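Acetyl-CoA acetyltransferase (Mycobacterium smegmatis, PDB 4EGV) is a monomeric thiolase-like protein of type 1 that probably has acyltransferase activity. Local coordinates at residues 271-276 with 384-389; 70-75 with 137-142. All blocks are in the same frame, centred on the assembly; numbering follows the deposited sequence.

Contact 1 (271-276 with 384-389); sequences QGAALL and SMHGIA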
ATOM      1  N   GLN A 271      -1.018  10.217  14.138  1.00 39.63           N
ATOM      2  CA  GLN A 271      -1.037   8.805  14.515  1.00 37.89           C
ATOM      3  C   GLN A 271       0.336   8.132  14.464  1.00 36.01           C
ATOM      4  O   GLN A 271       1.139   8.402  13.570  1.00 35.33           O
ATOM      5  CB  GLN A 271      -2.027   8.033  13.639  1.00 38.18           C
ATOM      6  CG  GLN A 271      -2.039   8.471  12.183  1.00 40.50           C
ATOM      7  CD  GLN A 271      -2.885   7.566  11.309  1.00 41.10           C
ATOM      8  OE1 GLN A 271      -2.375   6.902  10.407  1.00 40.94           O
ATOM      9  NE2 GLN A 271      -4.186   7.536  11.574  1.00 40.98           N
ATOM     10  N   GLY A 272       0.593   7.251  15.428  1.00 34.52           N
ATOM     11  CA  GLY A 272       1.811   6.469  15.453  1.00 32.54           C
ATOM     12  C   GLY A 272       1.512   5.003  15.566  1.00 31.16           C
ATOM     13  O   GLY A 272       0.479   4.619  16.080  1.00 31.12           O
ATOM     14  N   ALA A 273       2.412   4.182  15.051  1.00 29.92           N
ATOM     15  CA  ALA A 273       2.340   2.746  15.207  1.00 28.50           C
ATOM     16  C   ALA A 273       3.749   2.169  15.463  1.00 27.86           C
ATOM     17  O   ALA A 273       4.705   2.699  14.953  1.00 28.31           O
ATOM     18  CB  ALA A 273       1.663   2.136  13.992  1.00 27.34           C
ATOM     19  N   ALA A 274       3.868   1.108  16.262  1.00 27.48           N
ATOM     20  CA  ALA A 274       5.131   0.439  16.533  1.00 26.97           C
ATOM     21  C   ALA A 274       4.969  -1.069  16.598  1.00 27.41           C
ATOM     22  O   ALA A 274       3.936  -1.565  17.016  1.00 27.25           O
ATOM     23  CB  ALA A 274       5.724   0.959  17.796  1.00 26.02           C
ATOM     24  N   LEU A 275       5.991  -1.796  16.160  1.00 28.13           N
ATOM     25  CA  LEU A 275       6.033  -3.248  16.320  1.00 29.33           C
ATOM     26  C   LEU A 275       7.272  -3.733  17.062  1.00 29.38           C
ATOM     27  O   LEU A 275       8.374  -3.388  16.741  1.00 28.75           O
ATOM     28  CB  LEU A 275       5.942  -3.971  14.954  1.00 29.92           C
ATOM     29  CG  LEU A 275       4.896  -3.500  13.931  1.00 31.02           C
ATOM     30  CD1 LEU A 275       5.213  -3.980  12.527  1.00 31.09           C
ATOM     31  CD2 LEU A 275       3.492  -3.891  14.351  1.00 30.99           C
ATOM     32  N   LEU A 276       7.073  -4.565  18.052  1.00 30.71           N
ATOM     33  CA  LEU A 276       8.163  -5.141  18.771  1.00 31.67           C
ATOM     34  C   LEU A 276       8.330  -6.606  18.414  1.00 32.77           C
ATOM     35  O   LEU A 276       7.426  -7.378  18.540  1.00 32.28           O
ATOM     36  CB  LEU A 276       7.920  -4.954  20.257  1.00 31.41           C
ATOM     37  CG  LEU A 276       8.958  -5.354  21.313  1.00 31.55           C
ATOM     38  CD1 LEU A 276      10.369  -4.680  21.161  1.00 26.38           C
ATOM     39  CD2 LEU A 276       8.313  -5.117  22.664  1.00 29.64           C
ATOM     40  N   SER A 384       0.305   0.630   6.633  1.00 33.29           N
ATOM     41  CA  SER A 384       0.382  -0.818   6.867  1.00 32.37           C
ATOM     42  C   SER A 384       0.905  -1.230   8.233  1.00 31.85           C
ATOM     43  O   SER A 384       0.851  -2.382   8.589  1.00 32.12           O
ATOM     44  CB  SER A 384       1.174  -1.550   5.762  1.00 32.12           C
ATOM     45  OG  SER A 384       0.344  -1.928   4.678  1.00 32.06           O
HETATM   46  N   MSE A 385       1.420  -0.323   9.020  1.00 31.61           N
HETATM   47  CA  MSE A 385       1.863  -0.752  10.314  1.00 31.73           C
HETATM   48  C   MSE A 385       0.717  -0.863  11.293  1.00 30.13           C
HETATM   49  O   MSE A 385       0.786  -1.621  12.253  1.00 29.55           O
HETATM   50  CB  MSE A 385       2.854   0.220  10.853  1.00 32.64           C
HETATM   51  CG  MSE A 385       3.514  -0.306  12.058  1.00 37.69           C
HETATM   52 SE   MSE A 385       5.198   0.424  12.046  1.00 48.43          SE
HETATM   53  CE  MSE A 385       4.821   2.294  12.181  1.00 50.44           C
ATOM     54  N   HIS A 386      -0.307  -0.061  11.053  1.00 28.71           N
ATOM     55  CA  HIS A 386      -1.586  -0.200  11.693  1.00 27.69           C
ATOM     56  C   HIS A 386      -2.303  -1.532  11.309  1.00 26.38           C
ATOM     57  O   HIS A 386      -2.899  -2.177  12.144  1.00 24.37           O
ATOM     58  CB  HIS A 386      -2.431   1.036  11.355  1.00 27.56           C
ATOM     59  CG  HIS A 386      -1.883   2.294  11.950  1.00 28.22           C
ATOM     60  ND1 HIS A 386      -2.071   2.625  13.274  1.00 27.50           N
ATOM     61  CD2 HIS A 386      -1.118   3.278  11.415  1.00 26.95           C
ATOM     62  CE1 HIS A 386      -1.467   3.767  13.525  1.00 26.25           C
ATOM     63  NE2 HIS A 386      -0.889   4.184  12.414  1.00 25.49           N
ATOM     64  N   GLY A 387      -2.214  -1.888  10.030  1.00 25.74           N
ATOM     65  CA  GLY A 387      -2.613  -3.171   9.501  1.00 25.68           C
ATOM     66  C   GLY A 387      -1.991  -4.354  10.213  1.00 25.64           C
ATOM     67  O   GLY A 387      -2.699  -5.243  10.674  1.00 24.72           O
ATOM     68  N   ILE A 388      -0.666  -4.341  10.303  1.00 25.35           N
ATOM     69  CA  ILE A 388       0.082  -5.330  11.047  1.00 25.89           C
ATOM     70  C   ILE A 388      -0.336  -5.403  12.514  1.00 26.94           C
ATOM     71  O   ILE A 388      -0.498  -6.495  13.070  1.00 27.17           O
ATOM     72  CB  ILE A 388       1.605  -5.131  10.903  1.00 25.48           C
ATOM     73  CG1 ILE A 388       1.990  -5.216   9.430  1.00 25.71           C
ATOM     74  CG2 ILE A 388       2.376  -6.141  11.709  1.00 22.50           C
ATOM     75  CD1 ILE A 388       3.436  -4.853   9.081  1.00 23.49           C
ATOM     76  N   ALA A 389      -0.495  -4.254  13.151  1.00 27.79           N
ATOM     77  CA  ALA A 389      -0.926  -4.245  14.530  1.00 28.91           C
ATOM     78  C   ALA A 389      -2.314  -4.891  14.675  1.00 29.75           C
ATOM     79  O   ALA A 389      -2.488  -5.729  15.522  1.00 29.58           O
ATOM     80  CB  ALA A 389      -0.863  -2.861  15.134  1.00 28.05           C
TER

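Contact 2 (70-75 with 137-142); sequences TVAGTR and VLIFGS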
ATOM      1  N   THR A  70      18.197  -2.956  17.766  1.00 38.06           N
ATOM      2  CA  THR A  70      17.955  -2.178  16.557  1.00 37.12           C
ATOM      3  C   THR A  70      16.625  -1.482  16.598  1.00 35.89           C
ATOM      4  O   THR A  70      15.639  -2.079  16.992  1.00 35.12           O
ATOM      5  CB  THR A  70      17.979  -3.041  15.304  1.00 37.50           C
ATOM      6  OG1 THR A  70      19.125  -3.874  15.364  1.00 37.53           O
ATOM      7  CG2 THR A  70      18.062  -2.165  14.060  1.00 37.51           C
ATOM      8  N   VAL A  71      16.637  -0.212  16.196  1.00 34.67           N
ATOM      9  CA  VAL A  71      15.434   0.535  15.902  1.00 33.61           C
ATOM     10  C   VAL A  71      15.389   0.920  14.433  1.00 33.54           C
ATOM     11  O   VAL A  71      16.394   1.247  13.808  1.00 33.25           O
ATOM     12  CB  VAL A  71      15.215   1.776  16.785  1.00 33.45           C
ATOM     13  CG1 VAL A  71      15.108   1.366  18.204  1.00 33.76           C
ATOM     14  CG2 VAL A  71      16.304   2.779  16.620  1.00 33.01           C
ATOM     15  N   ALA A  72      14.202   0.853  13.875  1.00 32.87           N
ATOM     16  CA  ALA A  72      14.035   1.191  12.527  1.00 32.69           C
ATOM     17  C   ALA A  72      12.782   2.048  12.477  1.00 32.76           C
ATOM     18  O   ALA A  72      11.769   1.737  13.099  1.00 32.85           O
ATOM     19  CB  ALA A  72      13.913  -0.078  11.685  1.00 32.62           C
ATOM     20  N   GLY A  73      12.872   3.161  11.774  1.00 32.72           N
ATOM     21  CA  GLY A  73      11.732   4.027  11.546  1.00 33.33           C
ATOM     22  C   GLY A  73      11.374   4.193  10.085  1.00 33.94           C
ATOM     23  O   GLY A  73      12.228   4.183   9.182  1.00 33.19           O
ATOM     24  N   THR A  74      10.085   4.318   9.827  1.00 35.28           N
ATOM     25  CA  THR A  74       9.653   4.714   8.477  1.00 36.48           C
ATOM     26  C   THR A  74       9.794   6.219   8.251  1.00 37.41           C
ATOM     27  O   THR A  74       9.674   7.025   9.165  1.00 37.05           O
ATOM     28  CB  THR A  74       8.223   4.272   8.121  1.00 35.69           C
ATOM     29  OG1 THR A  74       7.282   4.927   8.952  1.00 34.69           O
ATOM     30  CG2 THR A  74       8.075   2.816   8.275  1.00 35.54           C
ATOM     31  N   ARG A  75      10.038   6.558   7.003  1.00 39.28           N
ATOM     32  CA  ARG A  75      10.339   7.914   6.583  1.00 41.65           C
ATOM     33  C   ARG A  75       9.077   8.789   6.600  1.00 43.15           C
ATOM     34  O   ARG A  75       8.073   8.393   6.005  1.00 42.99           O
ATOM     35  CB  ARG A  75      10.953   7.857   5.184  1.00 41.09           C
ATOM     36  CG  ARG A  75      11.633   9.116   4.735  1.00 42.61           C
ATOM     37  CD  ARG A  75      12.499   8.899   3.445  1.00 43.81           C
ATOM     38  NE  ARG A  75      13.736   8.151   3.731  1.00 45.37           N
ATOM     39  CZ  ARG A  75      14.878   8.690   4.138  1.00 43.67           C
ATOM     40  NH1 ARG A  75      14.989   9.992   4.313  1.00 41.71           N
ATOM     41  NH2 ARG A  75      15.909   7.913   4.382  1.00 43.81           N
ATOM     42  N   VAL A 137      14.207  -6.120  18.036  1.00 37.06           N
ATOM     43  CA  VAL A 137      14.071  -5.033  17.116  1.00 35.65           C
ATOM     44  C   VAL A 137      12.776  -4.286  17.382  1.00 34.00           C
ATOM     45  O   VAL A 137      11.765  -4.875  17.660  1.00 33.22           O
ATOM     46  CB  VAL A 137      14.091  -5.565  15.655  1.00 36.16           C
ATOM     47  CG1 VAL A 137      13.851  -4.434  14.610  1.00 36.30           C
ATOM     48  CG2 VAL A 137      15.386  -6.314  15.372  1.00 35.32           C
ATOM     49  N   LEU A 138      12.833  -2.971  17.295  1.00 32.53           N
ATOM     50  CA  LEU A 138      11.652  -2.112  17.352  1.00 30.92           C
ATOM     51  C   LEU A 138      11.462  -1.342  16.050  1.00 30.06           C
ATOM     52  O   LEU A 138      12.343  -0.664  15.587  1.00 29.14           O
ATOM     53  CB  LEU A 138      11.707  -1.130  18.545  1.00 30.91           C
ATOM     54  CG  LEU A 138      10.452  -0.273  18.776  1.00 30.28           C
ATOM     55  CD1 LEU A 138       9.237  -1.174  19.074  1.00 29.95           C
ATOM     56  CD2 LEU A 138      10.626   0.739  19.873  1.00 26.65           C
ATOM     57  N   ILE A 139      10.282  -1.472  15.468  1.00 29.64           N
ATOM     58  CA  ILE A 139       9.895  -0.768  14.274  1.00 29.52           C
ATOM     59  C   ILE A 139       8.812   0.273  14.608  1.00 28.54           C
ATOM     60  O   ILE A 139       7.970   0.036  15.463  1.00 28.22           O
ATOM     61  CB  ILE A 139       9.412  -1.809  13.271  1.00 30.28           C
ATOM     62  CG1 ILE A 139      10.599  -2.608  12.748  1.00 31.78           C
ATOM     63  CG2 ILE A 139       8.669  -1.204  12.083  1.00 31.05           C
ATOM     64  CD1 ILE A 139      10.182  -3.936  12.118  1.00 34.69           C
ATOM     65  N   PHE A 140       8.846   1.438  13.988  1.00 27.49           N
ATOM     66  CA  PHE A 140       7.848   2.441  14.305  1.00 27.40           C
ATOM     67  C   PHE A 140       7.717   3.436  13.167  1.00 27.66           C
ATOM     68  O   PHE A 140       8.559   3.490  12.276  1.00 26.20           O
ATOM     69  CB  PHE A 140       8.135   3.156  15.644  1.00 27.94           C
ATOM     70  CG  PHE A 140       9.558   3.598  15.797  1.00 29.03           C
ATOM     71  CD1 PHE A 140      10.046   4.688  15.091  1.00 27.46           C
ATOM     72  CD2 PHE A 140      10.427   2.884  16.610  1.00 30.57           C
ATOM     73  CE1 PHE A 140      11.370   5.086  15.202  1.00 29.33           C
ATOM     74  CE2 PHE A 140      11.800   3.277  16.722  1.00 32.74           C
ATOM     75  CZ  PHE A 140      12.247   4.387  16.012  1.00 32.07           C
ATOM     76  N   GLY A 141       6.630   4.202  13.173  1.00 28.12           N
ATOM     77  CA  GLY A 141       6.430   5.236  12.181  1.00 30.03           C
ATOM     78  C   GLY A 141       5.357   6.158  12.679  1.00 31.72           C
ATOM     79  O   GLY A 141       4.704   5.813  13.618  1.00 31.77           O
ATOM     80  N   SER A 142       5.157   7.311  12.050  1.00 34.18           N
ATOM     81  CA  SER A 142       4.173   8.309  12.507  1.00 36.90           C
ATOM     82  C   SER A 142       3.929   9.392  11.480  1.00 39.55           C
ATOM     83  O   SER A 142       4.680   9.542  10.527  1.00 39.77           O
ATOM     84  CB  SER A 142       4.568   8.967  13.848  1.00 36.33           C
ATOM     85  OG  SER A 142       5.862   9.532  13.805  1.00 35.30           O
TER

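Contact 1 (271-276 with 384-389)
Ala-273 and Leu-275 of strand 271-276 pack down on one flank of helix 384-389, whose axis passes 7.8 Å away and runs at 53° to the strand. The contact is entirely buried and holds the helix against the large sheet of the thiolase fold. Its aromatic part is a CH-pi contact: Ala-273 CB stands over one face of the His-386 imidazole, 3.6 Å from the ring centroid and only 15° off the ring normal, displaced somewhat toward the rim. Phe-376 also meets this ring, with the two planes steeply inclined.

The apolar part centres on selenomethionine Met-385. Its CG lies anti to the backbone N (chi1 -170°), which sends the chain up to the strand and brings CG to 3.6 Å from Ala-273 CB and 4.0 Å from Leu-275 CG. Leu-275 and Met-385 run past each other in opposite directions. One turn on, Leu-275 crosses Ile-388 at about a right angle, so that its two methyls straddle one branch: Ile-388 CG2 is 3.6 Å from Leu-275 CD2 and 3.7 Å from Leu-275 CD1.

The polar part is looser. Gln-271 reaches past the imidazole on an extended chain, its amide inclined to the ring, and Gln-271 OE1 comes to 3.7 Å from His-386 NE2, a distance too long for a hydrogen bond. His-386 ND1 is instead hydrogen-bonded to Gln-27 of strand 20-29, next to 271-279 in the sheet.

With no hydrogen bond between the two segments, cohesion rests on apolar packing and the methyl-to-imidazole contact. The methyl over one face, Phe-376 and the bond from ND1 to Gln-27 should together limit rotation of the ring.

Contact 2 (70-75 with 137-142)
Val-71 and Phe-140 form the apolar centre of two neighbouring parallel strands, 70-73 and 137-142, in the thiolase-fold sheet. Phe-140 CG sits between its own backbone N and carbonyl carbon (chi1 47°), which lays the ring over the adjoining strand: Ala-72 O lies 3.7 Å above the ring plane, over its centre. Val-71 CB approaches Phe-140 CE2 at 3.7 Å, and Leu-138 CG lies at the ring edge, in plane. Pro-94 and Val-97 of helix 93-101 pack on the phenylalanine from this side of the sheet. Gly-73 pairs with Phe-140, and its CA comes near Phe-140 CE1.

On the other side, Ala-72 CB and Ile-139 CG1 are 4.3 Å apart, and Thr-70 pairs with Val-137. Phe-125 of helix 117-130 covers Ala-72 and Val-137; this helix lies in the beta-alpha-beta crossover from strand 107-110 to 136-143, which passes over strand 70-73.

The backbone ladder follows the parallel pattern. Leu-138 N donates to Thr-70 O (3.0 Å, 168° at the hydrogen), Ala-72 N to Leu-138 O (2.9 Å) and Phe-140 N to Ala-72 O (3.1 Å, more bent at 141°). Thr-74 N donates to Phe-140 O (3.0 Å), carrying the ladder one residue past the end of strand 70-73. At this polar edge, Thr-74 OG1 is hydrogen-bonded to Asn-382 OD1 and lies 3.4 Å from Gly-141 CA.

Strand 136-143 joins the two contacts: it pairs in parallel with 70-73 in contact 2 and antiparallel with 271-279 of contact 1. The centres are about 10 Å apart, and the strands meet through probable hydrogen bonds from Leu-275 N to Ile-139 O (2.8 Å) and from Gly-141 N to Ala-273 O (3.0 Å). Met-385 also touches Ile-139, so helix 383-397 packs across both strands, with helix 117-130 alongside through Pro-118 and Gln-119. Asn-382, just before the helix of contact 1, touches Ala-273 and so also ties that contact to the end of 70-75. Neither contact includes a bound ligand; both belong to the sheet-and-helix body of the thiolase fold.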